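Local structure of geobacter metallireducens SMUG1 (Geobacter metallireducens, 5H9I) at residues 143-148 with 153-158; 19-24 with 164-169; 91-96 with 100-105. The protein is a SMUG1 protein of the uracil DNA glycosylase superfamily, with an alpha/beta fold whose pocket holds xanthine in this crystal. One frame throughout, in Å; residues are numbered along the deposited sequence.

Contact 1: residues 143-148 with 153-158; sequences LLFLTA and ITPDKL
Phe145 O accepts a hydrogen bond from Ile153 N at 2.8 Å, with an N-H...O angle of 146°. From this backbone bond the Phe145 side chain runs along 153-158. Its CB lies 3.4 Å from Ile153 O and also touches Ile153 CB, while CG and CD2 continue past the same carbonyl oxygen at longer range. At the far end Phe145 CE2 comes near Pro155 CB, and CZ meets Leu158 CD1 at 3.9 Å. That methyl sits over one ring face, 4.1 Å from the centroid and 18° off the normal, a CH-pi contact displaced toward the rim. Phe145 CG is anti to the carbonyl carbon (chi1 -58°), which sends the ring toward Leu158. Strand 144-146 is the middle one of a small antiparallel sheet, between 29-31 and the short strand 152-153, after which 154-158 leaves the sheet, and Thr147 OG1 accepts from Gly151 N in the connection between the strands. A water accepts from Phe145 N and lies within hydrogen-bonding distance of Ile153 O, to which it can donate. The CG1-CD1 arm of Ile153 lies against the 146-147 backbone and Thr147: CG1 rests 3.6 Å from Thr147 CG2, and CD1 reaches the Leu146 carbonyl carbon at 3.6 Å.

Contact 2: residues 19-24 with 164-169; sequences AGLSFS and EPLFAA
Leu21 drives both of its methyls against the first turns of helix 160-181, and no hydrogen bond crosses between the segments. The two branches divide the helix surface between them. Leu21 CD2 touches Pro165 CB at 3.6 Å, whereas CD1 settles over the backbone of the next residue, 3.7 Å from Leu166 CA, with Leu166 CB a little farther at 4.2 Å. The fork is aimed by an extended side chain: CG stands anti to the carbonyl carbon (chi1 -57°), and Leu21 CD1 lies anti to CA (chi2 178°), which carries it to the Leu166 backbone, while CD2 branches off toward Pro165. Phe23 adds a looser contact, its CZ lying 4.3 Å from Leu166 CD1.

In the next shell, Phe23 is packed edge-to-face with Phe145 and also touches Leu158, while Leu166 reaches Leu143 and Leu158. Ser24 OG is hydrogen-bonded to Glu162 OE2, a polar link between the loop and the beginning of the same helix. On the helix, Ala169 N bonds to Pro165 O at 3.1 Å, continuing the turn beyond the kink at Pro165. The loop carries the chain from helix 7-19 to strand 29-31; Leu18 of helix 7-19 packs on Leu166, and Leu14, Asp17 and Leu18 contact Ala169, so that helix 7-19 and its following loop both lie against helix 160-181.

Contact 3: residues 91-96 with 100-105; sequences TRPAGE and KRVDGF. With BME (beta-mercaptoethanol), chain F.
A salt-bridge network of Arg92, Glu96, Arg101 and Asp103 ties together two parts of the long loop between helices 77-84 and 112-125. At its centre, Arg92 grips Asp103 OD1 end-on with two nitrogens: NH2 at 2.9 Å and NH1 at 3.1 Å. The oxygen lies near the guanidinium plane, but the carboxylate is turned 66° from it, and the two nitrogens reach OD1 from opposite faces of the carboxylate plane. Arg92 NH1 also donates to Glu96 OE2 at 2.8 Å, on that oxygen's syn lone pair. Glu96 OE2 also receives Val102 N at 2.8 Å in an almost straight bond (N-H...O 173°), from the anti side and out of the carboxylate plane. With CG anti to the backbone N, the Glu96 side chain is carried across toward Arg101 and Val102.

Two guanidinium groups come close, their planes only 19° apart, with Arg92 NH2 3.3 Å from Arg101 NH2. Asp103 probably offsets their repulsion, since its OD2 pairs with Arg101 NH1 while OD1 holds Arg92. Beside the charges, Pro93 CD presses tightly on Val102 CG2 at 3.4 Å. The type II turn Pro93-Glu96 brings Glu96 back toward 100-105. Farther along, Phe105 N donates to O1 of a beta-mercaptoethanol molecule, probably from the crystallisation liquor. Tyr31 of strand 29-31 packs against Pro93, Glu96 and Val102, Tyr36 of helix 33-36 against Pro93 and Val102, and Phe105 rests on Val80 and Thr81 of helix 77-84.

In the fold
Contacts 1 and 2 form one continuous apolar cluster, with centres 12 Å apart: Leu158 CD1 meets Leu166 CD2 at 3.5 Å, and Phe145 CZ meets Leu166 CD2 at 3.8 Å. Contact 3, centred 16 Å from contact 1, touches it where Leu146 CD2 packs on Lys100 NZ at 3.8 Å, a nitrogen hydrogen-bonded to Gly150 O; contacts 2 and 3 do not meet, their nearest atoms being about 11 Å apart. The Pro155 side chain of contact 1 is about 8 Å from xanthine, against about 13 Å for that of Leu166 and about 12 Å for that of Lys100. Leu143 O is hydrogen-bonded to Asn61 ND2, and Pro155 packs on Asn61, a residue of the xanthine pocket.

Contact 1: residues 143-148 with 153-158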
ATOM      1  N   LEU A 143      -5.262   1.642  -6.444  1.00 18.54           N
ATOM      2  CA  LEU A 143      -6.070   2.737  -7.028  1.00 16.23           C
ATOM      3  C   LEU A 143      -6.612   3.629  -5.973  1.00 16.35           C
ATOM      4  O   LEU A 143      -6.995   3.138  -4.878  1.00 17.88           O
ATOM      5  CB  LEU A 143      -7.203   2.063  -7.737  1.00 14.39           C
ATOM      6  CG  LEU A 143      -6.892   1.171  -8.896  1.00 17.14           C
ATOM      7  CD1 LEU A 143      -8.188   0.570  -9.455  1.00 20.84           C
ATOM      8  CD2 LEU A 143      -6.026   1.794  -9.956  1.00 17.32           C
ATOM      9  N   LEU A 144      -6.758   4.926  -6.290  1.00 15.36           N
ATOM     10  CA  LEU A 144      -7.479   5.902  -5.468  1.00 17.17           C
ATOM     11  C   LEU A 144      -8.811   6.268  -6.221  1.00 18.38           C
ATOM     12  O   LEU A 144      -8.745   6.419  -7.410  1.00 18.98           O
ATOM     13  CB  LEU A 144      -6.640   7.135  -5.309  1.00 16.70           C
ATOM     14  CG  LEU A 144      -7.153   8.194  -4.386  1.00 22.43           C
ATOM     15  CD1 LEU A 144      -6.704   7.941  -2.967  1.00 25.55           C
ATOM     16  CD2 LEU A 144      -6.756   9.596  -4.760  1.00 21.87           C
ATOM     17  N   PHE A 145      -9.940   6.215  -5.520  1.00 17.17           N
ATOM     18  CA  PHE A 145     -11.250   6.451  -6.071  1.00 19.56           C
ATOM     19  C   PHE A 145     -11.782   7.773  -5.509  1.00 22.48           C
ATOM     20  O   PHE A 145     -11.792   7.990  -4.279  1.00 23.41           O
ATOM     21  CB  PHE A 145     -12.165   5.270  -5.692  1.00 20.43           C
ATOM     22  CG  PHE A 145     -11.687   3.961  -6.159  1.00 23.53           C
ATOM     23  CD1 PHE A 145     -11.958   3.505  -7.431  1.00 23.30           C
ATOM     24  CD2 PHE A 145     -11.056   3.135  -5.261  1.00 19.72           C
ATOM     25  CE1 PHE A 145     -11.536   2.257  -7.851  1.00 24.14           C
ATOM     26  CE2 PHE A 145     -10.596   1.882  -5.684  1.00 20.83           C
ATOM     27  CZ  PHE A 145     -10.870   1.454  -6.936  1.00 20.03           C
ATOM     28  N   LEU A 146     -12.295   8.631  -6.395  1.00 22.78           N
ATOM     29  CA  LEU A 146     -12.905   9.895  -5.955  1.00 21.70           C
ATOM     30  C   LEU A 146     -14.306  10.098  -6.550  1.00 20.11           C
ATOM     31  O   LEU A 146     -14.551   9.667  -7.649  1.00 21.42           O
ATOM     32  CB  LEU A 146     -12.026  11.070  -6.403  1.00 20.31           C
ATOM     33  CG  LEU A 146     -10.533  11.070  -6.083  1.00 18.40           C
ATOM     34  CD1 LEU A 146      -9.794  12.202  -6.817  1.00 21.64           C
ATOM     35  CD2 LEU A 146     -10.265  11.123  -4.600  1.00 23.63           C
ATOM     36  N   THR A 147     -15.131  10.800  -5.763  1.00 23.78           N
ATOM     37  CA  THR A 147     -16.405  11.280  -6.281  1.00 24.17           C
ATOM     38  C   THR A 147     -16.164  12.413  -7.235  1.00 29.05           C
ATOM     39  O   THR A 147     -15.068  13.008  -7.305  1.00 24.04           O
ATOM     40  CB  THR A 147     -17.254  11.821  -5.140  1.00 25.72           C
ATOM     41  OG1 THR A 147     -16.658  13.016  -4.601  1.00 26.68           O
ATOM     42  CG2 THR A 147     -17.421  10.750  -4.033  1.00 27.15           C
ATOM     43  N   ALA A 148     -17.237  12.793  -7.918  1.00 28.87           N
ATOM     44  CA  ALA A 148     -17.136  13.963  -8.805  1.00 26.53           C
ATOM     45  C   ALA A 148     -16.742  15.235  -8.061  1.00 24.71           C
ATOM     46  O   ALA A 148     -16.162  16.138  -8.648  1.00 28.66           O
ATOM     47  CB  ALA A 148     -18.522  14.163  -9.513  1.00 32.44           C
ATOM     48  N   ILE A 153     -13.268   7.735  -1.863  1.00 21.30           N
ATOM     49  CA  ILE A 153     -14.185   6.616  -1.813  1.00 20.16           C
ATOM     50  C   ILE A 153     -13.283   5.412  -1.480  1.00 24.16           C
ATOM     51  O   ILE A 153     -12.520   4.996  -2.339  1.00 24.61           O
ATOM     52  CB  ILE A 153     -14.957   6.317  -3.111  1.00 27.22           C
ATOM     53  CG1 ILE A 153     -15.776   7.547  -3.641  1.00 27.11           C
ATOM     54  CG2 ILE A 153     -15.802   5.072  -2.980  1.00 25.39           C
ATOM     55  CD1 ILE A 153     -16.248   7.387  -5.079  1.00 28.31           C
ATOM     56  N   THR A 154     -13.357   4.878  -0.262  1.00 25.85           N
ATOM     57  CA  THR A 154     -12.588   3.655   0.087  1.00 25.31           C
ATOM     58  C   THR A 154     -13.151   2.473  -0.597  1.00 22.05           C
ATOM     59  O   THR A 154     -14.284   2.421  -0.931  1.00 27.74           O
ATOM     60  CB  THR A 154     -12.585   3.458   1.614  1.00 26.89           C
ATOM     61  OG1 THR A 154     -13.923   3.441   2.115  1.00 30.77           O
ATOM     62  CG2 THR A 154     -11.871   4.560   2.207  1.00 33.59           C
ATOM     63  N   PRO A 155     -12.331   1.444  -0.880  1.00 18.89           N
ATOM     64  CA  PRO A 155     -12.841   0.380  -1.736  1.00 22.64           C
ATOM     65  C   PRO A 155     -13.960  -0.514  -1.157  1.00 28.91           C
ATOM     66  O   PRO A 155     -14.693  -1.137  -1.923  1.00 32.05           O
ATOM     67  CB  PRO A 155     -11.600  -0.478  -2.032  1.00 28.05           C
ATOM     68  CG  PRO A 155     -10.484   0.273  -1.505  1.00 27.52           C
ATOM     69  CD  PRO A 155     -10.878   1.459  -0.728  1.00 25.63           C
ATOM     70  N   ASP A 156     -14.095  -0.515   0.151  1.00 30.21           N
ATOM     71  CA  ASP A 156     -15.193  -1.171   0.783  1.00 34.89           C
ATOM     72  C   ASP A 156     -16.572  -0.551   0.390  1.00 38.25           C
ATOM     73  O   ASP A 156     -17.583  -1.248   0.494  1.00 37.04           O
ATOM     74  CB  ASP A 156     -14.961  -1.134   2.302  1.00 33.78           C
ATOM     75  CG  ASP A 156     -15.015   0.276   2.856  1.00 47.99           C
ATOM     76  OD1 ASP A 156     -14.029   0.990   2.616  1.00 35.08           O
ATOM     77  OD2 ASP A 156     -16.042   0.704   3.485  1.00 51.71           O
ATOM     78  N   LYS A 157     -16.622   0.722  -0.052  1.00 35.08           N
ATOM     79  CA  LYS A 157     -17.859   1.465  -0.374  1.00 33.36           C
ATOM     80  C   LYS A 157     -18.229   1.475  -1.868  1.00 43.53           C
ATOM     81  O   LYS A 157     -19.165   2.168  -2.295  1.00 37.90           O
ATOM     82  CB  LYS A 157     -17.738   2.922   0.117  1.00 42.59           C
ATOM     83  CG  LYS A 157     -17.365   3.034   1.609  1.00 45.51           C
ATOM     84  CD  LYS A 157     -17.131   4.485   2.137  1.00 58.96           C
ATOM     85  CE  LYS A 157     -16.280   5.385   1.201  1.00 55.28           C
ATOM     86  NZ  LYS A 157     -15.386   6.428   1.826  1.00 47.70           N
ATOM     87  N   LEU A 158     -17.513   0.689  -2.670  1.00 28.88           N
ATOM     88  CA  LEU A 158     -17.862   0.472  -4.065  1.00 32.21           C
ATOM     89  C   LEU A 158     -19.056  -0.473  -4.184  1.00 31.14           C
ATOM     90  O   LEU A 158     -19.219  -1.392  -3.373  1.00 36.80           O
ATOM     91  CB  LEU A 158     -16.696  -0.140  -4.867  1.00 30.94           C
ATOM     92  CG  LEU A 158     -15.380   0.718  -4.864  1.00 30.08           C
ATOM     93  CD1 LEU A 158     -14.188   0.000  -5.487  1.00 27.89           C
ATOM     94  CD2 LEU A 158     -15.544   2.067  -5.503  1.00 31.34           C
TER
HETATM   95  O   HOH W   1      -9.713   5.831  -2.651  1.00 22.26           O

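Contact 2: residues 19-24 with 164-169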
ATOM      1  N   ALA A  19      -6.892  -2.074 -15.647  1.00 28.37           N
ATOM      2  CA  ALA A  19      -7.191  -1.222 -16.782  1.00 28.36           C
ATOM      3  C   ALA A  19      -8.429  -1.657 -17.539  1.00 37.83           C
ATOM      4  O   ALA A  19      -8.967  -0.816 -18.255  1.00 41.93           O
ATOM      5  CB  ALA A  19      -6.028  -1.254 -17.759  1.00 24.61           C
ATOM      6  N   GLY A  20      -8.803  -2.931 -17.410  1.00 35.42           N
ATOM      7  CA  GLY A  20      -9.984  -3.496 -18.010  1.00 35.64           C
ATOM      8  C   GLY A  20     -11.250  -3.236 -17.183  1.00 39.92           C
ATOM      9  O   GLY A  20     -12.348  -3.350 -17.688  1.00 44.02           O
ATOM     10  N   LEU A  21     -11.101  -2.814 -15.930  1.00 31.77           N
ATOM     11  CA  LEU A  21     -12.260  -2.636 -15.036  1.00 25.78           C
ATOM     12  C   LEU A  21     -12.978  -1.310 -15.205  1.00 30.39           C
ATOM     13  O   LEU A  21     -12.374  -0.278 -15.555  1.00 35.75           O
ATOM     14  CB  LEU A  21     -11.796  -2.739 -13.577  1.00 24.76           C
ATOM     15  CG  LEU A  21     -11.107  -4.002 -13.200  1.00 31.59           C
ATOM     16  CD1 LEU A  21     -10.675  -3.901 -11.746  1.00 31.89           C
ATOM     17  CD2 LEU A  21     -11.985  -5.216 -13.410  1.00 33.87           C
ATOM     18  N   SER A  22     -14.269  -1.303 -14.904  1.00 29.40           N
ATOM     19  CA  SER A  22     -15.035  -0.082 -14.970  1.00 36.73           C
ATOM     20  C   SER A  22     -15.611   0.239 -13.631  1.00 27.42           C
ATOM     21  O   SER A  22     -16.009  -0.663 -12.894  1.00 30.59           O
ATOM     22  CB  SER A  22     -16.205  -0.190 -15.997  1.00 40.68           C
ATOM     23  OG  SER A  22     -15.645  -0.369 -17.288  1.00 56.91           O
ATOM     24  N   PHE A  23     -15.676   1.537 -13.341  1.00 30.25           N
ATOM     25  CA  PHE A  23     -16.260   2.036 -12.125  1.00 32.71           C
ATOM     26  C   PHE A  23     -17.214   3.164 -12.489  1.00 39.08           C
ATOM     27  O   PHE A  23     -16.931   3.923 -13.390  1.00 44.83           O
ATOM     28  CB  PHE A  23     -15.201   2.518 -11.145  1.00 33.35           C
ATOM     29  CG  PHE A  23     -14.169   1.467 -10.834  1.00 28.37           C
ATOM     30  CD1 PHE A  23     -14.396   0.579  -9.784  1.00 30.73           C
ATOM     31  CD2 PHE A  23     -12.999   1.350 -11.612  1.00 29.89           C
ATOM     32  CE1 PHE A  23     -13.486  -0.415  -9.505  1.00 33.57           C
ATOM     33  CE2 PHE A  23     -12.057   0.376 -11.285  1.00 26.48           C
ATOM     34  CZ  PHE A  23     -12.339  -0.519 -10.269  1.00 30.60           C
ATOM     35  N   SER A  24     -18.300   3.259 -11.757  1.00 37.51           N
ATOM     36  CA  SER A  24     -19.310   4.284 -12.055  1.00 41.61           C
ATOM     37  C   SER A  24     -19.734   4.958 -10.797  1.00 37.59           C
ATOM     38  O   SER A  24     -19.253   4.640  -9.709  1.00 35.43           O
ATOM     39  CB  SER A  24     -20.494   3.681 -12.781  1.00 41.64           C
ATOM     40  OG  SER A  24     -21.029   2.591 -12.077  1.00 36.15           O
ATOM     41  N   GLU A 164     -16.347  -6.741  -6.878  1.00 25.94           N
ATOM     42  CA  GLU A 164     -15.900  -8.104  -7.074  1.00 24.81           C
ATOM     43  C   GLU A 164     -14.770  -8.250  -8.111  1.00 25.40           C
ATOM     44  O   GLU A 164     -13.816  -8.965  -7.821  1.00 27.32           O
ATOM     45  CB  GLU A 164     -17.116  -9.039  -7.397  1.00 28.75           C
ATOM     46  CG  GLU A 164     -18.063  -9.268  -6.244  1.00 45.81           C
ATOM     47  CD  GLU A 164     -19.274 -10.114  -6.667  1.00 57.74           C
ATOM     48  OE1 GLU A 164     -19.405 -10.439  -7.875  1.00 54.94           O
ATOM     49  OE2 GLU A 164     -20.103 -10.410  -5.758  1.00 51.99           O
ATOM     50  N   PRO A 165     -14.779  -7.610  -9.248  1.00 23.54           N
ATOM     51  CA  PRO A 165     -13.679  -7.828 -10.177  1.00 20.80           C
ATOM     52  C   PRO A 165     -12.384  -7.091  -9.700  1.00 21.85           C
ATOM     53  O   PRO A 165     -11.309  -7.608  -9.980  1.00 21.17           O
ATOM     54  CB  PRO A 165     -14.206  -7.280 -11.551  1.00 26.77           C
ATOM     55  CG  PRO A 165     -15.457  -6.638 -11.196  1.00 29.16           C
ATOM     56  CD  PRO A 165     -15.995  -7.147  -9.954  1.00 27.71           C
ATOM     57  N   LEU A 166     -12.596  -6.026  -8.950  1.00 19.14           N
ATOM     58  CA  LEU A 166     -11.428  -5.255  -8.384  1.00 18.24           C
ATOM     59  C   LEU A 166     -10.743  -6.195  -7.407  1.00 21.60           C
ATOM     60  O   LEU A 166      -9.509  -6.420  -7.460  1.00 20.44           O
ATOM     61  CB  LEU A 166     -11.880  -3.992  -7.711  1.00 22.10           C
ATOM     62  CG  LEU A 166     -10.803  -3.246  -6.878  1.00 19.34           C
ATOM     63  CD1 LEU A 166      -9.703  -2.722  -7.766  1.00 21.85           C
ATOM     64  CD2 LEU A 166     -11.433  -2.166  -6.018  1.00 20.27           C
ATOM     65  N   PHE A 167     -11.503  -6.798  -6.506  1.00 19.62           N
ATOM     66  CA  PHE A 167     -10.945  -7.665  -5.482  1.00 16.49           C
ATOM     67  C   PHE A 167     -10.355  -8.922  -6.099  1.00 20.03           C
ATOM     68  O   PHE A 167      -9.336  -9.460  -5.621  1.00 18.07           O
ATOM     69  CB  PHE A 167     -11.936  -8.018  -4.362  1.00 20.93           C
ATOM     70  CG  PHE A 167     -12.319  -6.855  -3.417  1.00 19.91           C
ATOM     71  CD1 PHE A 167     -11.861  -5.640  -3.559  1.00 20.22           C
ATOM     72  CD2 PHE A 167     -13.176  -7.099  -2.378  1.00 25.15           C
ATOM     73  CE1 PHE A 167     -12.246  -4.581  -2.769  1.00 25.75           C
ATOM     74  CE2 PHE A 167     -13.533  -6.073  -1.533  1.00 22.39           C
ATOM     75  CZ  PHE A 167     -13.070  -4.828  -1.718  1.00 22.26           C
ATOM     76  N   ALA A 168     -10.951  -9.442  -7.180  1.00 18.95           N
ATOM     77  CA  ALA A 168     -10.365 -10.589  -7.835  1.00 16.07           C
ATOM     78  C   ALA A 168      -8.952 -10.288  -8.339  1.00 15.62           C
ATOM     79  O   ALA A 168      -8.061 -11.130  -8.100  1.00 18.41           O
ATOM     80  CB  ALA A 168     -11.155 -11.058  -9.028  1.00 22.42           C
ATOM     81  N   ALA A 169      -8.772  -9.116  -8.935  1.00 19.38           N
ATOM     82  CA  ALA A 169      -7.473  -8.717  -9.480  1.00 16.36           C
ATOM     83  C   ALA A 169      -6.424  -8.496  -8.285  1.00 14.49           C
ATOM     84  O   ALA A 169      -5.299  -8.956  -8.371  1.00 15.76           O
ATOM     85  CB  ALA A 169      -7.573  -7.477 -10.301  1.00 18.11           C
TER

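Contact 3: residues 91-96 with 100-105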
ATOM      1  N   THR A  91       3.929  11.841 -13.123  1.00 16.31           N
ATOM      2  CA  THR A  91       3.047  12.635 -14.005  1.00 18.47           C
ATOM      3  C   THR A  91       1.650  12.712 -13.435  1.00 22.24           C
ATOM      4  O   THR A  91       1.295  11.996 -12.539  1.00 18.86           O
ATOM      5  CB  THR A  91       3.024  12.034 -15.410  1.00 16.60           C
ATOM      6  OG1 THR A  91       2.608  10.674 -15.484  1.00 18.64           O
ATOM      7  CG2 THR A  91       4.373  12.131 -16.031  1.00 19.37           C
ATOM      8  N   ARG A  92       0.747  13.504 -14.040  1.00 19.29           N
ATOM      9  CA  ARG A  92      -0.585  13.631 -13.481  1.00 21.64           C
ATOM     10  C   ARG A  92      -1.537  12.630 -14.065  1.00 19.15           C
ATOM     11  O   ARG A  92      -1.554  12.364 -15.296  1.00 22.11           O
ATOM     12  CB  ARG A  92      -1.099  15.105 -13.642  1.00 17.74           C
ATOM     13  CG  ARG A  92      -0.245  16.128 -12.985  1.00 20.72           C
ATOM     14  CD  ARG A  92      -0.673  17.579 -13.283  1.00 22.31           C
ATOM     15  NE  ARG A  92       0.318  18.430 -12.648  1.00 26.42           N
ATOM     16  CZ  ARG A  92       0.284  18.788 -11.376  1.00 21.93           C
ATOM     17  NH1 ARG A  92      -0.761  18.609 -10.625  1.00 26.56           N
ATOM     18  NH2 ARG A  92       1.292  19.482 -10.931  1.00 26.00           N
ATOM     19  N   PRO A  93      -2.429  12.066 -13.238  1.00 18.69           N
ATOM     20  CA  PRO A  93      -3.363  11.079 -13.744  1.00 19.40           C
ATOM     21  C   PRO A  93      -4.379  11.725 -14.768  1.00 23.50           C
ATOM     22  O   PRO A  93      -4.803  12.870 -14.541  1.00 19.41           O
ATOM     23  CB  PRO A  93      -4.147  10.610 -12.513  1.00 18.62           C
ATOM     24  CG  PRO A  93      -3.969  11.712 -11.515  1.00 20.07           C
ATOM     25  CD  PRO A  93      -2.661  12.393 -11.813  1.00 18.08           C
ATOM     26  N   ALA A  94      -4.877  10.913 -15.665  1.00 20.65           N
ATOM     27  CA  ALA A  94      -5.897  11.369 -16.600  1.00 23.05           C
ATOM     28  C   ALA A  94      -7.085  11.773 -15.817  1.00 24.45           C
ATOM     29  O   ALA A  94      -7.556  11.049 -14.926  1.00 27.10           O
ATOM     30  CB  ALA A  94      -6.187  10.287 -17.575  1.00 24.59           C
ATOM     31  N   GLY A  95      -7.602  12.972 -16.105  1.00 25.59           N
ATOM     32  CA  GLY A  95      -8.754  13.419 -15.310  1.00 32.64           C
ATOM     33  C   GLY A  95      -8.519  13.775 -13.865  1.00 36.78           C
ATOM     34  O   GLY A  95      -9.487  13.819 -13.117  1.00 34.14           O
ATOM     35  N   GLU A  96      -7.255  14.068 -13.487  1.00 22.08           N
ATOM     36  CA  GLU A  96      -6.907  14.537 -12.163  1.00 24.07           C
ATOM     37  C   GLU A  96      -7.958  15.509 -11.663  1.00 24.26           C
ATOM     38  O   GLU A  96      -8.344  16.392 -12.418  1.00 26.03           O
ATOM     39  CB  GLU A  96      -5.579  15.275 -12.295  1.00 17.77           C
ATOM     40  CG  GLU A  96      -5.046  15.869 -11.037  1.00 17.59           C
ATOM     41  CD  GLU A  96      -3.925  16.798 -11.284  1.00 21.17           C
ATOM     42  OE1 GLU A  96      -4.170  17.865 -11.990  1.00 25.69           O
ATOM     43  OE2 GLU A  96      -2.793  16.640 -10.809  1.00 21.20           O
ATOM     44  N   LYS A 100      -7.443  17.346  -5.617  1.00 21.26           N
ATOM     45  CA  LYS A 100      -6.569  16.114  -5.352  1.00 18.20           C
ATOM     46  C   LYS A 100      -5.482  16.076  -6.384  1.00 21.51           C
ATOM     47  O   LYS A 100      -5.337  15.096  -7.119  1.00 23.10           O
ATOM     48  CB  LYS A 100      -7.415  14.896  -5.305  1.00 18.46           C
ATOM     49  CG  LYS A 100      -8.451  14.857  -4.221  1.00 26.62           C
ATOM     50  CD  LYS A 100      -7.849  14.750  -2.838  1.00 27.47           C
ATOM     51  CE  LYS A 100      -8.838  14.704  -1.681  1.00 26.69           C
ATOM     52  NZ  LYS A 100      -9.668  13.509  -1.701  1.00 35.27           N
ATOM     53  N   ARG A 101      -4.793  17.147  -6.595  1.00 20.02           N
ATOM     54  CA  ARG A 101      -3.759  17.264  -7.558  1.00 20.62           C
ATOM     55  C   ARG A 101      -2.531  16.370  -7.184  1.00 20.56           C
ATOM     56  O   ARG A 101      -2.253  16.204  -6.014  1.00 21.55           O
ATOM     57  CB  ARG A 101      -3.284  18.676  -7.605  1.00 27.36           C
ATOM     58  CG  ARG A 101      -4.376  19.633  -8.145  1.00 31.20           C
ATOM     59  CD  ARG A 101      -3.849  21.041  -8.022  1.00 39.39           C
ATOM     60  NE  ARG A 101      -2.685  21.283  -8.886  1.00 51.49           N
ATOM     61  CZ  ARG A 101      -1.443  21.607  -8.476  1.00 47.63           C
ATOM     62  NH1 ARG A 101      -1.146  21.719  -7.183  1.00 50.17           N
ATOM     63  NH2 ARG A 101      -0.499  21.836  -9.377  1.00 48.61           N
ATOM     64  N   VAL A 102      -1.909  15.883  -8.214  1.00 20.42           N
ATOM     65  CA  VAL A 102      -0.712  15.048  -8.101  1.00 17.43           C
ATOM     66  C   VAL A 102       0.493  15.904  -8.455  1.00 19.32           C
ATOM     67  O   VAL A 102       0.822  16.048  -9.638  1.00 20.62           O
ATOM     68  CB  VAL A 102      -0.817  13.783  -8.909  1.00 16.23           C
ATOM     69  CG1 VAL A 102       0.453  12.954  -8.861  1.00 15.01           C
ATOM     70  CG2 VAL A 102      -1.989  12.955  -8.491  1.00 21.18           C
ATOM     71  N   ASP A 103       1.071  16.531  -7.419  1.00 22.55           N
ATOM     72  CA  ASP A 103       2.287  17.292  -7.562  1.00 22.77           C
ATOM     73  C   ASP A 103       3.591  16.439  -7.408  1.00 20.12           C
ATOM     74  O   ASP A 103       4.704  16.905  -7.577  1.00 21.96           O
ATOM     75  CB  ASP A 103       2.333  18.456  -6.618  1.00 21.38           C
ATOM     76  CG  ASP A 103       1.224  19.479  -6.887  1.00 24.37           C
ATOM     77  OD1 ASP A 103       0.771  19.501  -8.056  1.00 28.94           O
ATOM     78  OD2 ASP A 103       0.747  20.134  -5.955  1.00 31.96           O
ATOM     79  N   GLY A 104       3.403  15.174  -7.090  1.00 18.93           N
ATOM     80  CA  GLY A 104       4.559  14.279  -6.954  1.00 18.59           C
ATOM     81  C   GLY A 104       5.449  14.664  -5.794  1.00 17.49           C
ATOM     82  O   GLY A 104       4.971  15.010  -4.732  1.00 18.77           O
ATOM     83  N   PHE A 105       6.740  14.603  -6.048  1.00 18.79           N
ATOM     84  CA  PHE A 105       7.724  14.947  -5.037  1.00 16.94           C
ATOM     85  C   PHE A 105       7.781  16.433  -4.656  1.00 22.79           C
ATOM     86  O   PHE A 105       8.421  16.788  -3.698  1.00 20.86           O
ATOM     87  CB  PHE A 105       9.036  14.313  -5.382  1.00 20.12           C
ATOM     88  CG  PHE A 105       9.005  12.791  -5.221  1.00 17.15           C
ATOM     89  CD1 PHE A 105       8.610  11.972  -6.234  1.00 18.29           C
ATOM     90  CD2 PHE A 105       9.319  12.267  -4.025  1.00 18.10           C
ATOM     91  CE1 PHE A 105       8.539  10.565  -6.072  1.00 17.06           C
ATOM     92  CE2 PHE A 105       9.220  10.861  -3.817  1.00 19.24           C
ATOM     93  CZ  PHE A 105       8.852  10.060  -4.854  1.00 17.90           C
TER
HETATM   94  C1  BME F 305       7.789  15.592  -9.105  1.00 31.50           C
HETATM   95  C2  BME F 305       7.296  15.803 -10.521  1.00 30.71           C
HETATM   96  O1  BME F 305       7.769  14.215  -8.828  1.00 22.95           O
HETATM   97  S2  BME F 305       7.948  14.685 -11.649  1.00 48.25           S